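Local atomic coordinates of erythrocyte binding antigen 140 (Plasmodium falciparum, PDB entry 4GF2), a protein that probably binds a host receptor on the erythrocyte surface through its two Duffy-binding-like domains, serving the parasite in red-cell invasion. Residues 187-198 with 218-229. The protein carries 3 engineered substitutions. Sequence-based numbering, arbitrary orientation.
Sequences FLMEKKRLFLNI and PCSSYTSFMKKS
Tyr222 and Phe225 fit as knobs into holes between side chains of helix 187-198, joining two antiparallel helices of the first Duffy-binding-like region (axes 8.8 Å apart, directions at 157°). Tyr222 sits among Lys191, Leu194, Phe195 and Ile198. Phe195 turns its edge to one Tyr222 face, with planes at 66° and centroids 5.5 Å apart: a T-shaped pair. Leu194 CB lies instead at the edge of the tyrosine ring. With CG anti to the backbone N (chi1 -178°), Tyr222 spans the interface and delivers its hydroxyl to Lys191, whose NZ donates to Tyr222 OH at 2.9 Å after the lysine chain bends near its end.

Phe225 sits in the next hole, among Phe187, Glu190, Lys191 and Leu194. Leu194 CD1 comes obliquely to Phe225 CG at 3.4 Å, and Glu190 CG meets Phe225 CE1; the Glu190 carboxylate forms a salt bridge with Arg193, NE bonding to OE1 and NH2 to OE2. The Phe187 and Phe225 rings run nearly parallel but strongly offset, centroids 5.4 Å apart, while Met226 SD makes an oblique Met-aromatic contact with Phe187. Cys219, disulfide-bonded to Cys279, ties helix 213-242 to helix 273-279. Near Pro218, one water donates to both backbone carbonyls, Leu194 O at 2.8 Å and Pro218 O at 2.6 Å.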
loop_
_atom_site.group_PDB
_atom_site.type_symbol
_atom_site.label_atom_id
_atom_site.label_comp_id
_atom_site.label_asym_id
_atom_site.label_seq_id
_atom_site.Cartn_x
_atom_site.Cartn_y
_atom_site.Cartn_z
ATOM N N PHE A 187 -16.585 5.476 -18.163
ATOM C CA PHE A 187 -15.919 5.691 -16.884
ATOM C C PHE A 187 -16.897 5.771 -15.718
ATOM O O PHE A 187 -16.709 5.110 -14.699
ATOM C CB PHE A 187 -15.098 6.977 -16.944
ATOM C CG PHE A 187 -14.549 7.403 -15.619
ATOM C CD1 PHE A 187 -13.481 6.734 -15.052
ATOM C CD2 PHE A 187 -15.094 8.478 -14.944
ATOM C CE1 PHE A 187 -12.973 7.126 -13.834
ATOM C CE2 PHE A 187 -14.588 8.872 -13.726
ATOM C CZ PHE A 187 -13.527 8.197 -13.171
ATOM N N LEU A 188 -17.936 6.587 -15.868
ATOM C CA LEU A 188 -18.910 6.786 -14.803
ATOM C C LEU A 188 -19.651 5.494 -14.489
ATOM O O LEU A 188 -20.036 5.251 -13.348
ATOM C CB LEU A 188 -19.905 7.886 -15.180
ATOM C CG LEU A 188 -19.293 9.284 -15.323
ATOM C CD1 LEU A 188 -20.324 10.283 -15.817
ATOM C CD2 LEU A 188 -18.684 9.751 -14.007
ATOM N N MET A 189 -19.842 4.661 -15.501
ATOM C CA MET A 189 -20.568 3.415 -15.319
ATOM C C MET A 189 -19.729 2.447 -14.495
ATOM O O MET A 189 -20.194 1.899 -13.495
ATOM C CB MET A 189 -20.917 2.803 -16.676
ATOM C CG MET A 189 -21.762 1.545 -16.592
ATOM S SD MET A 189 -22.468 1.083 -18.188
ATOM C CE MET A 189 -20.988 0.761 -19.143
ATOM N N GLU A 190 -18.485 2.250 -14.912
ATOM C CA GLU A 190 -17.603 1.322 -14.225
ATOM C C GLU A 190 -17.285 1.856 -12.825
ATOM O O GLU A 190 -17.081 1.087 -11.886
ATOM C CB GLU A 190 -16.331 1.102 -15.053
ATOM C CG GLU A 190 -15.295 0.185 -14.418
ATOM C CD GLU A 190 -15.793 -1.235 -14.227
ATOM O OE1 GLU A 190 -16.931 -1.535 -14.640
ATOM O OE2 GLU A 190 -15.042 -2.054 -13.657
ATOM N N LYS A 191 -17.275 3.178 -12.688
ATOM C CA LYS A 191 -17.009 3.818 -11.407
ATOM C C LYS A 191 -18.109 3.492 -10.402
ATOM O O LYS A 191 -17.827 3.078 -9.277
ATOM C CB LYS A 191 -16.884 5.330 -11.599
ATOM C CG LYS A 191 -16.632 6.117 -10.328
ATOM C CD LYS A 191 -15.942 7.440 -10.639
ATOM C CE LYS A 191 -16.509 8.588 -9.821
ATOM N NZ LYS A 191 -16.328 8.384 -8.365
ATOM N N LYS A 192 -19.362 3.676 -10.813
ATOM C CA LYS A 192 -20.499 3.318 -9.972
ATOM C C LYS A 192 -20.407 1.862 -9.539
ATOM O O LYS A 192 -20.466 1.552 -8.349
ATOM C CB LYS A 192 -21.819 3.524 -10.717
ATOM C CG LYS A 192 -22.243 4.969 -10.888
ATOM C CD LYS A 192 -23.595 5.051 -11.583
ATOM C CE LYS A 192 -23.968 6.484 -11.934
ATOM N NZ LYS A 192 -25.293 6.566 -12.617
ATOM N N ARG A 193 -20.271 0.973 -10.518
ATOM C CA ARG A 193 -20.265 -0.460 -10.250
ATOM C C ARG A 193 -19.187 -0.825 -9.233
ATOM O O ARG A 193 -19.458 -1.518 -8.255
ATOM C CB ARG A 193 -20.050 -1.244 -11.543
ATOM C CG ARG A 193 -20.263 -2.738 -11.400
ATOM C CD ARG A 193 -19.848 -3.474 -12.664
ATOM N NE ARG A 193 -18.398 -3.482 -12.848
ATOM C CZ ARG A 193 -17.565 -4.311 -12.225
ATOM N NH1 ARG A 193 -18.028 -5.205 -11.364
ATOM N NH2 ARG A 193 -16.264 -4.244 -12.458
ATOM N N LEU A 194 -17.967 -0.352 -9.458
ATOM C CA LEU A 194 -16.869 -0.679 -8.560
ATOM C C LEU A 194 -17.119 -0.127 -7.157
ATOM O O LEU A 194 -16.713 -0.735 -6.168
ATOM C CB LEU A 194 -15.543 -0.154 -9.109
ATOM C CG LEU A 194 -14.981 -0.898 -10.323
ATOM C CD1 LEU A 194 -13.757 -0.175 -10.860
ATOM C CD2 LEU A 194 -14.636 -2.339 -9.980
ATOM N N PHE A 195 -17.797 1.012 -7.065
ATOM C CA PHE A 195 -18.044 1.616 -5.764
ATOM C C PHE A 195 -19.183 0.917 -5.025
ATOM O O PHE A 195 -19.168 0.828 -3.795
ATOM C CB PHE A 195 -18.336 3.109 -5.889
ATOM C CG PHE A 195 -18.087 3.870 -4.623
ATOM C CD1 PHE A 195 -16.802 4.257 -4.276
ATOM C CD2 PHE A 195 -19.130 4.185 -3.771
ATOM C CE1 PHE A 195 -16.563 4.953 -3.104
ATOM C CE2 PHE A 195 -18.898 4.883 -2.596
ATOM C CZ PHE A 195 -17.613 5.265 -2.263
ATOM N N LEU A 196 -20.166 0.420 -5.768
ATOM C CA LEU A 196 -21.259 -0.327 -5.156
ATOM C C LEU A 196 -20.720 -1.603 -4.528
ATOM O O LEU A 196 -21.159 -2.006 -3.453
ATOM C CB LEU A 196 -22.348 -0.659 -6.181
ATOM C CG LEU A 196 -23.208 0.516 -6.657
ATOM C CD1 LEU A 196 -24.265 0.040 -7.637
ATOM C CD2 LEU A 196 -23.863 1.237 -5.485
ATOM N N ASN A 197 -19.766 -2.241 -5.198
ATOM C CA ASN A 197 -19.090 -3.389 -4.611
ATOM C C ASN A 197 -18.442 -3.006 -3.283
ATOM O O ASN A 197 -18.504 -3.759 -2.313
ATOM C CB ASN A 197 -18.040 -3.949 -5.568
ATOM C CG ASN A 197 -18.657 -4.707 -6.723
ATOM O OD1 ASN A 197 -19.725 -5.302 -6.589
ATOM N ND2 ASN A 197 -17.985 -4.691 -7.870
ATOM N N ILE A 198 -17.831 -1.827 -3.240
ATOM C CA ILE A 198 -17.208 -1.343 -2.010
ATOM C C ILE A 198 -18.236 -1.223 -0.889
ATOM O O ILE A 198 -17.975 -1.637 0.235
ATOM C CB ILE A 198 -16.522 0.021 -2.214
ATOM C CG1 ILE A 198 -15.238 -0.152 -3.024
ATOM C CG2 ILE A 198 -16.208 0.661 -0.877
ATOM C CD1 ILE A 198 -14.574 1.154 -3.402
ATOM N N PRO A 218 -12.260 -4.977 -3.192
ATOM C CA PRO A 218 -12.974 -3.993 -4.014
ATOM C C PRO A 218 -12.387 -2.585 -3.867
ATOM O O PRO A 218 -12.347 -1.834 -4.840
ATOM C CB PRO A 218 -14.419 -4.061 -3.491
ATOM C CG PRO A 218 -14.342 -4.772 -2.183
ATOM C CD PRO A 218 -13.159 -5.686 -2.269
ATOM N N CYS A 219 -11.927 -2.234 -2.671
ATOM C CA CYS A 219 -11.278 -0.941 -2.465
ATOM C C CYS A 219 -10.054 -0.831 -3.359
ATOM O O CYS A 219 -9.820 0.198 -3.993
ATOM C CB CYS A 219 -10.862 -0.762 -1.003
ATOM S SG CYS A 219 -12.239 -0.515 0.131
ATOM N N SER A 220 -9.276 -1.905 -3.402
ATOM C CA SER A 220 -8.053 -1.946 -4.190
ATOM C C SER A 220 -8.362 -1.896 -5.680
ATOM O O SER A 220 -7.688 -1.201 -6.440
ATOM C CB SER A 220 -7.264 -3.212 -3.864
ATOM O OG SER A 220 -6.174 -3.368 -4.752
ATOM N N SER A 221 -9.380 -2.642 -6.094
ATOM C CA SER A 221 -9.793 -2.650 -7.492
ATOM C C SER A 221 -10.205 -1.247 -7.912
ATOM O O SER A 221 -9.841 -0.779 -8.989
ATOM C CB SER A 221 -10.956 -3.623 -7.705
ATOM O OG SER A 221 -10.551 -4.961 -7.473
ATOM N N TYR A 222 -10.963 -0.577 -7.050
ATOM C CA TYR A 222 -11.442 0.770 -7.335
ATOM C C TYR A 222 -10.278 1.744 -7.491
ATOM O O TYR A 222 -10.271 2.581 -8.394
ATOM C CB TYR A 222 -12.378 1.245 -6.226
ATOM C CG TYR A 222 -12.963 2.617 -6.464
ATOM C CD1 TYR A 222 -14.133 2.778 -7.195
ATOM C CD2 TYR A 222 -12.347 3.753 -5.957
ATOM C CE1 TYR A 222 -14.672 4.032 -7.415
ATOM C CE2 TYR A 222 -12.879 5.009 -6.171
ATOM C CZ TYR A 222 -14.041 5.142 -6.898
ATOM O OH TYR A 222 -14.567 6.392 -7.112
ATOM N N THR A 223 -9.288 1.628 -6.615
ATOM C CA THR A 223 -8.122 2.495 -6.674
ATOM C C THR A 223 -7.394 2.370 -8.004
ATOM O O THR A 223 -7.151 3.369 -8.675
ATOM C CB THR A 223 -7.140 2.178 -5.541
ATOM O OG1 THR A 223 -7.709 2.585 -4.294
ATOM C CG2 THR A 223 -5.816 2.907 -5.741
ATOM N N SER A 224 -7.041 1.147 -8.384
ATOM C CA SER A 224 -6.273 0.944 -9.607
ATOM C C SER A 224 -7.052 1.441 -10.818
ATOM O O SER A 224 -6.472 1.989 -11.753
ATOM C CB SER A 224 -5.887 -0.527 -9.778
ATOM O OG SER A 224 -7.025 -1.363 -9.830
ATOM N N PHE A 225 -8.368 1.267 -10.789
ATOM C CA PHE A 225 -9.217 1.694 -11.892
ATOM C C PHE A 225 -9.183 3.210 -12.057
ATOM O O PHE A 225 -9.245 3.722 -13.175
ATOM C CB PHE A 225 -10.655 1.234 -11.670
ATOM C CG PHE A 225 -11.659 1.998 -12.473
ATOM C CD1 PHE A 225 -11.865 1.702 -13.806
ATOM C CD2 PHE A 225 -12.389 3.022 -11.897
ATOM C CE1 PHE A 225 -12.787 2.411 -14.550
ATOM C CE2 PHE A 225 -13.311 3.732 -12.636
ATOM C CZ PHE A 225 -13.511 3.425 -13.964
ATOM N N MET A 226 -9.099 3.925 -10.939
ATOM C CA MET A 226 -8.995 5.379 -10.973
ATOM C C MET A 226 -7.622 5.802 -11.495
ATOM O O MET A 226 -7.514 6.734 -12.291
ATOM C CB MET A 226 -9.244 5.969 -9.584
ATOM C CG MET A 226 -10.644 5.710 -9.045
ATOM S SD MET A 226 -11.948 6.553 -9.965
ATOM C CE MET A 226 -11.751 8.240 -9.395
ATOM N N LYS A 227 -6.576 5.111 -11.054
ATOM C CA LYS A 227 -5.228 5.383 -11.545
ATOM C C LYS A 227 -5.184 5.261 -13.062
ATOM O O LYS A 227 -4.788 6.197 -13.757
ATOM C CB LYS A 227 -4.221 4.417 -10.925
ATOM C CG LYS A 227 -3.969 4.633 -9.445
ATOM C CD LYS A 227 -2.973 3.613 -8.918
ATOM C CE LYS A 227 -2.673 3.822 -7.444
ATOM N NZ LYS A 227 -1.778 2.754 -6.915
ATOM N N LYS A 228 -5.592 4.101 -13.571
ATOM C CA LYS A 228 -5.624 3.859 -15.009
ATOM C C LYS A 228 -6.477 4.894 -15.726
ATOM O O LYS A 228 -6.078 5.428 -16.761
ATOM C CB LYS A 228 -6.166 2.461 -15.310
ATOM C CG LYS A 228 -5.237 1.336 -14.898
ATOM C CD LYS A 228 -5.767 -0.014 -15.350
ATOM C CE LYS A 228 -4.749 -1.120 -15.121
ATOM N NZ LYS A 228 -4.396 -1.286 -13.683
ATOM N N SER A 229 -7.653 5.171 -15.173
ATOM C CA SER A 229 -8.575 6.123 -15.780
ATOM C C SER A 229 -7.983 7.528 -15.848
ATOM O O SER A 229 -8.182 8.242 -16.830
ATOM C CB SER A 229 -9.896 6.152 -15.011
ATOM O OG SER A 229 -10.543 4.892 -15.072
HETATM O O HOH W 1 -14.300 -2.085 -6.542
#